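Local coordinates for acyl-CoA synthetase (AMP-forming)/AMP-acid ligase II-like protein (Dyadobacter fermentans, PDB 4GS5) that belongs to the ATP-dependent AMP-binding enzyme family and probably activates medium-chain fatty acids as their CoA thioesters, at residues D263-D266 with Q267-A270; S318-T322 with Y323-K327. All coordinates share one frame; numbering follows the deposited sequence.

Contact 1. Residues D263-D266 with Q267-A270; sequences DQID and QRIA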
loop_
_atom_site.group_PDB
_atom_site.type_symbol
_atom_site.label_atom_id
_atom_site.label_comp_id
_atom_site.label_asym_id
_atom_site.label_seq_id
_atom_site.Cartn_x
_atom_site.Cartn_y
_atom_site.Cartn_z
ATOM N N ASP A 263 12.632 -3.575 15.117
ATOM C CA ASP A 263 12.208 -2.370 15.822
ATOM C C ASP A 263 11.134 -2.686 16.865
ATOM O O ASP A 263 11.009 -1.983 17.864
ATOM C CB ASP A 263 11.786 -1.238 14.862
ATOM C CG ASP A 263 10.404 -1.443 14.253
ATOM O OD1 ASP A 263 9.529 -0.569 14.446
ATOM O OD2 ASP A 263 10.192 -2.460 13.555
ATOM N N GLN A 264 10.380 -3.760 16.649
ATOM C CA GLN A 264 9.376 -4.163 17.640
ATOM C C GLN A 264 10.036 -4.753 18.871
ATOM O O GLN A 264 9.650 -4.453 20.000
ATOM C CB GLN A 264 8.369 -5.152 17.054
ATOM C CG GLN A 264 7.441 -4.526 16.038
ATOM C CD GLN A 264 6.397 -5.499 15.525
ATOM O OE1 GLN A 264 6.343 -6.661 15.946
ATOM N NE2 GLN A 264 5.557 -5.026 14.604
ATOM N N ILE A 265 11.023 -5.610 18.663
ATOM C CA ILE A 265 11.728 -6.162 19.811
ATOM C C ILE A 265 12.483 -5.037 20.530
ATOM O O ILE A 265 12.559 -5.021 21.763
ATOM C CB ILE A 265 12.631 -7.381 19.443
ATOM C CG1 ILE A 265 13.091 -8.085 20.713
ATOM C CG2 ILE A 265 13.817 -6.983 18.588
ATOM C CD1 ILE A 265 11.949 -8.798 21.419
ATOM N N ASP A 266 12.991 -4.069 19.760
ATOM C CA ASP A 266 13.680 -2.915 20.342
ATOM C C ASP A 266 12.754 -2.149 21.292
ATOM O O ASP A 266 13.174 -1.753 22.383
ATOM C CB ASP A 266 14.192 -1.970 19.254
ATOM C CG ASP A 266 15.605 -2.295 18.809
ATOM O OD1 ASP A 266 16.245 -3.169 19.431
ATOM O OD2 ASP A 266 16.089 -1.661 17.843
ATOM N N GLN A 267 11.499 -1.944 20.880
ATOM C CA GLN A 267 10.538 -1.204 21.704
ATOM C C GLN A 267 10.284 -1.940 23.011
ATOM O O GLN A 267 10.173 -1.325 24.064
ATOM C CB GLN A 267 9.199 -0.974 20.975
ATOM C CG GLN A 267 9.304 -0.196 19.659
ATOM C CD GLN A 267 7.949 0.010 18.977
ATOM O OE1 GLN A 267 6.922 -0.496 19.439
ATOM N NE2 GLN A 267 7.947 0.758 17.873
ATOM N N ARG A 268 10.186 -3.261 22.934
ATOM C CA ARG A 268 10.015 -4.096 24.126
ATOM C C ARG A 268 11.199 -4.036 25.092
ATOM O O ARG A 268 11.019 -3.969 26.309
ATOM C CB ARG A 268 9.721 -5.545 23.727
ATOM C CG ARG A 268 8.297 -5.730 23.258
ATOM C CD ARG A 268 8.044 -7.085 22.616
ATOM N NE ARG A 268 6.755 -7.093 21.926
ATOM C CZ ARG A 268 5.584 -7.250 22.535
ATOM N NH1 ARG A 268 5.538 -7.420 23.850
ATOM N NH2 ARG A 268 4.459 -7.233 21.828
ATOM N N ILE A 269 12.412 -4.063 24.551
ATOM C CA ILE A 269 13.600 -3.901 25.377
ATOM C C ILE A 269 13.734 -2.475 25.935
ATOM O O ILE A 269 14.212 -2.279 27.052
ATOM C CB ILE A 269 14.855 -4.280 24.590
ATOM C CG1 ILE A 269 14.920 -5.802 24.471
ATOM C CG2 ILE A 269 16.098 -3.736 25.268
ATOM C CD1 ILE A 269 15.849 -6.288 23.405
ATOM N N ALA A 270 13.300 -1.487 25.156
ATOM C CA ALA A 270 13.345 -0.098 25.605
ATOM C C ALA A 270 12.571 0.093 26.905
ATOM O O ALA A 270 13.030 0.795 27.804
ATOM C CB ALA A 270 12.811 0.838 24.525
#
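D263 and Q267, one turn apart on the helix, run side by side and point the same way. Q267 CG presses closely on the backbone oxygen of D263 (CG to O 3.1 Å), while Q267 N is hydrogen-bonded to that same D263 O at 3.1 Å. With chi1 at 77°, the D263 carboxyl group lies between its own backbone N and carbonyl carbon. It is turned 84° from the plane of the Q267 amide, and D263 OD1 stays 4.0 Å from Q267 NE2; its other oxygen, OD2, is hydrogen-bonded by N251 ND2. On another face of the helix I265 and I269 meet as apolar chains, I265 CG1 lying 4.3 Å from I269 CD1. Their backbones are joined by I269 N to I265 O at 3.0 Å, a fairly straight bond (N-H...O 163°). The outstretched R268 chain passes I265 loosely, CD 4.4 Å from I265 CD1, and also touches R319 of helix 306-319. R268 N bonds to Q264 O at 3.2 Å, and A270 N to D266 O at 2.8 Å. Farther out, strand 282-289 covers the apolar side: I265 and I269 touch C284, D266 and I269 touch F282, and I269 also reaches I316 of helix 306-319. D266 OD1 accepts a hydrogen bond from C284 N, tying the helix to the backbone of that strand. The regular i to i+4 pattern, with isoleucines inward and Q264, Q267 and R268 outward, is that of an amphipathic helix packed on a sheet, here probably in the small C-terminal domain of the AMP-forming ligases.

Contact 2. Residues S318-T322 with Y323-K327; sequences SRVST and YENPK. With EDO (1,2-ethanediol), chain Y.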
loop_
_atom_site.group_PDB
_atom_site.type_symbol
_atom_site.label_atom_id
_atom_site.label_comp_id
_atom_site.label_asym_id
_atom_site.label_seq_id
_atom_site.Cartn_x
_atom_site.Cartn_y
_atom_site.Cartn_z
ATOM N N SER A 318 12.126 -12.073 31.310
ATOM C CA SER A 318 10.811 -12.199 31.940
ATOM C C SER A 318 9.700 -11.546 31.124
ATOM O O SER A 318 8.510 -11.752 31.393
ATOM C CB SER A 318 10.828 -11.581 33.340
ATOM O OG SER A 318 11.648 -12.332 34.221
ATOM N N ARG A 319 10.096 -10.745 30.140
ATOM C CA ARG A 319 9.154 -9.955 29.352
ATOM C C ARG A 319 8.888 -10.544 27.960
ATOM O O ARG A 319 7.918 -10.165 27.290
ATOM C CB ARG A 319 9.670 -8.519 29.225
ATOM C CG ARG A 319 8.660 -7.545 28.640
ATOM C CD ARG A 319 9.300 -6.204 28.293
ATOM N NE ARG A 319 8.430 -5.391 27.447
ATOM C CZ ARG A 319 7.578 -4.480 27.908
ATOM N NH1 ARG A 319 7.483 -4.258 29.218
ATOM N NH2 ARG A 319 6.826 -3.787 27.058
ATOM N N VAL A 320 9.756 -11.456 27.515
ATOM C CA VAL A 320 9.635 -12.029 26.173
ATOM C C VAL A 320 9.893 -13.530 26.210
ATOM O O VAL A 320 10.536 -14.031 27.119
ATOM C CB VAL A 320 10.624 -11.388 25.169
ATOM C CG1 VAL A 320 10.546 -9.855 25.210
ATOM C CG2 VAL A 320 12.042 -11.873 25.434
ATOM N N SER A 321 9.368 -14.240 25.218
ATOM C CA SER A 321 9.662 -15.651 25.048
ATOM C C SER A 321 11.161 -15.892 24.862
ATOM O O SER A 321 11.884 -15.058 24.306
ATOM C CB SER A 321 8.904 -16.207 23.835
ATOM O OG SER A 321 9.418 -17.484 23.500
ATOM N N THR A 322 11.627 -17.049 25.310
ATOM C CA THR A 322 13.009 -17.430 25.061
ATOM C C THR A 322 13.328 -17.344 23.565
ATOM O O THR A 322 14.457 -17.034 23.184
ATOM C CB THR A 322 13.329 -18.847 25.627
ATOM O OG1 THR A 322 14.696 -19.172 25.366
ATOM C CG2 THR A 322 12.428 -19.911 24.993
ATOM N N TYR A 323 12.339 -17.603 22.713
ATOM C CA TYR A 323 12.590 -17.572 21.276
ATOM C C TYR A 323 12.834 -16.148 20.740
ATOM O O TYR A 323 13.425 -15.991 19.663
ATOM C CB TYR A 323 11.448 -18.234 20.498
ATOM C CG TYR A 323 11.270 -19.695 20.816
ATOM C CD1 TYR A 323 12.146 -20.646 20.309
ATOM C CD2 TYR A 323 10.240 -20.125 21.648
ATOM C CE1 TYR A 323 11.989 -21.989 20.610
ATOM C CE2 TYR A 323 10.074 -21.465 21.949
ATOM C CZ TYR A 323 10.946 -22.391 21.428
ATOM O OH TYR A 323 10.792 -23.734 21.729
ATOM N N GLU A 324 12.363 -15.129 21.469
ATOM C CA GLU A 324 12.534 -13.724 21.051
ATOM C C GLU A 324 13.472 -12.912 21.958
ATOM O O GLU A 324 13.535 -11.679 21.878
ATOM C CB GLU A 324 11.162 -13.042 20.901
ATOM C CG GLU A 324 10.308 -13.775 19.874
ATOM C CD GLU A 324 8.950 -13.167 19.655
ATOM O OE1 GLU A 324 8.743 -11.977 19.990
ATOM O OE2 GLU A 324 8.091 -13.899 19.126
ATOM N N ASN A 325 14.199 -13.632 22.804
ATOM C CA ASN A 325 15.169 -13.084 23.740
ATOM C C ASN A 325 16.543 -12.997 23.049
ATOM O O ASN A 325 17.005 -13.984 22.474
ATOM C CB ASN A 325 15.232 -14.047 24.937
ATOM C CG ASN A 325 16.027 -13.504 26.095
ATOM O OD1 ASN A 325 16.331 -12.315 26.151
ATOM N ND2 ASN A 325 16.378 -14.379 27.036
ATOM N N PRO A 326 17.198 -11.820 23.086
ATOM C CA PRO A 326 18.556 -11.710 22.522
ATOM C C PRO A 326 19.473 -12.791 23.104
ATOM O O PRO A 326 19.480 -12.972 24.320
ATOM C CB PRO A 326 19.022 -10.332 22.999
ATOM C CG PRO A 326 17.729 -9.539 23.168
ATOM C CD PRO A 326 16.692 -10.533 23.605
ATOM N N LYS A 327 20.234 -13.482 22.257
ATOM C CA LYS A 327 21.021 -14.643 22.702
ATOM C C LYS A 327 22.421 -14.256 23.150
ATOM O O LYS A 327 23.201 -15.092 23.611
ATOM C CB LYS A 327 21.116 -15.688 21.592
ATOM C CG LYS A 327 19.777 -16.140 21.053
ATOM C CD LYS A 327 19.029 -16.990 22.057
ATOM C CE LYS A 327 17.639 -17.333 21.553
ATOM N NZ LYS A 327 16.927 -18.184 22.537
HETATM C C1 EDO Y . 5.326 -14.623 17.473
HETATM O O1 EDO Y . 5.264 -15.311 16.222
HETATM C C2 EDO Y . 6.003 -13.276 17.304
HETATM O O2 EDO Y . 5.761 -12.493 18.474
HETATM O O HOH W 1 17.260 -17.178 25.797
#
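A beta turn spanning S321 to E324 reverses the chain just beyond helix 306-319, closed by E324 N to S321 O at 2.9 Å. An ST turn overlaps it: S321 OG, set trans to its own N (chi1 167°), accepts a hydrogen bond from Y323 N at 3.0 Å. The same hydroxyl lies near the plane of the Y323 ring, at its edge, 3.3 Å from CD2. Over one face of that ring sits T322 CG2, a CH-pi contact 4.2 Å from the Y323 centroid and 20° off the normal, offset toward the rim. T322 O is gripped from the far end of the stretch. The K327 chain folds back at chi2 (-71°) and carries NZ to 2.8 Å from T322 O, above the carbonyl plane, and a weak bond from N325 N adds to it. A water beside T322 OG1 also links weakly to N325 ND2 and K327 NZ. V320 CG2 packs 3.8 Å from N325 CA, just outside the turn. The extended E324 side chain touches V258 and I260 of strand 258-261; a 1,2-ethanediol, probably from the crystallisation liquor, lies by its carboxylate, but their modelled spacing is doubtful. With an alanine in place of E324, V258 and I260 would probably lose the aliphatic cover of its side chain, leaving a gap beside strand 258-261. N325 and P326 pack back on I316, P326 also meets I269, L296 and L298, and backbone hydrogen bonds join K327 to L296, placing the turn between helix 306-319 and strand 329-332, beside helix 262-276 and strand 295-301.

In the fold
Contact 1 is partly buried, with I265 and I269 turned inward; contact 2 lies at the surface and has no buried residue. Their centres are 11 Å apart, and they touch directly: I265 CD1 comes 3.3 Å from E324 O, and I269 CD1 lies 3.8 Å from P326 CG. R319, at the end of helix 306-319, packs its NE 3.2 Å from R268 O, a further point of touch between the two contacts. Their chemistry follows their setting: repeated backbone bonds and apolar chains within one helix in 263-270, against hydroxyl, ammonium and water contacts holding an irregular turn in 318-327.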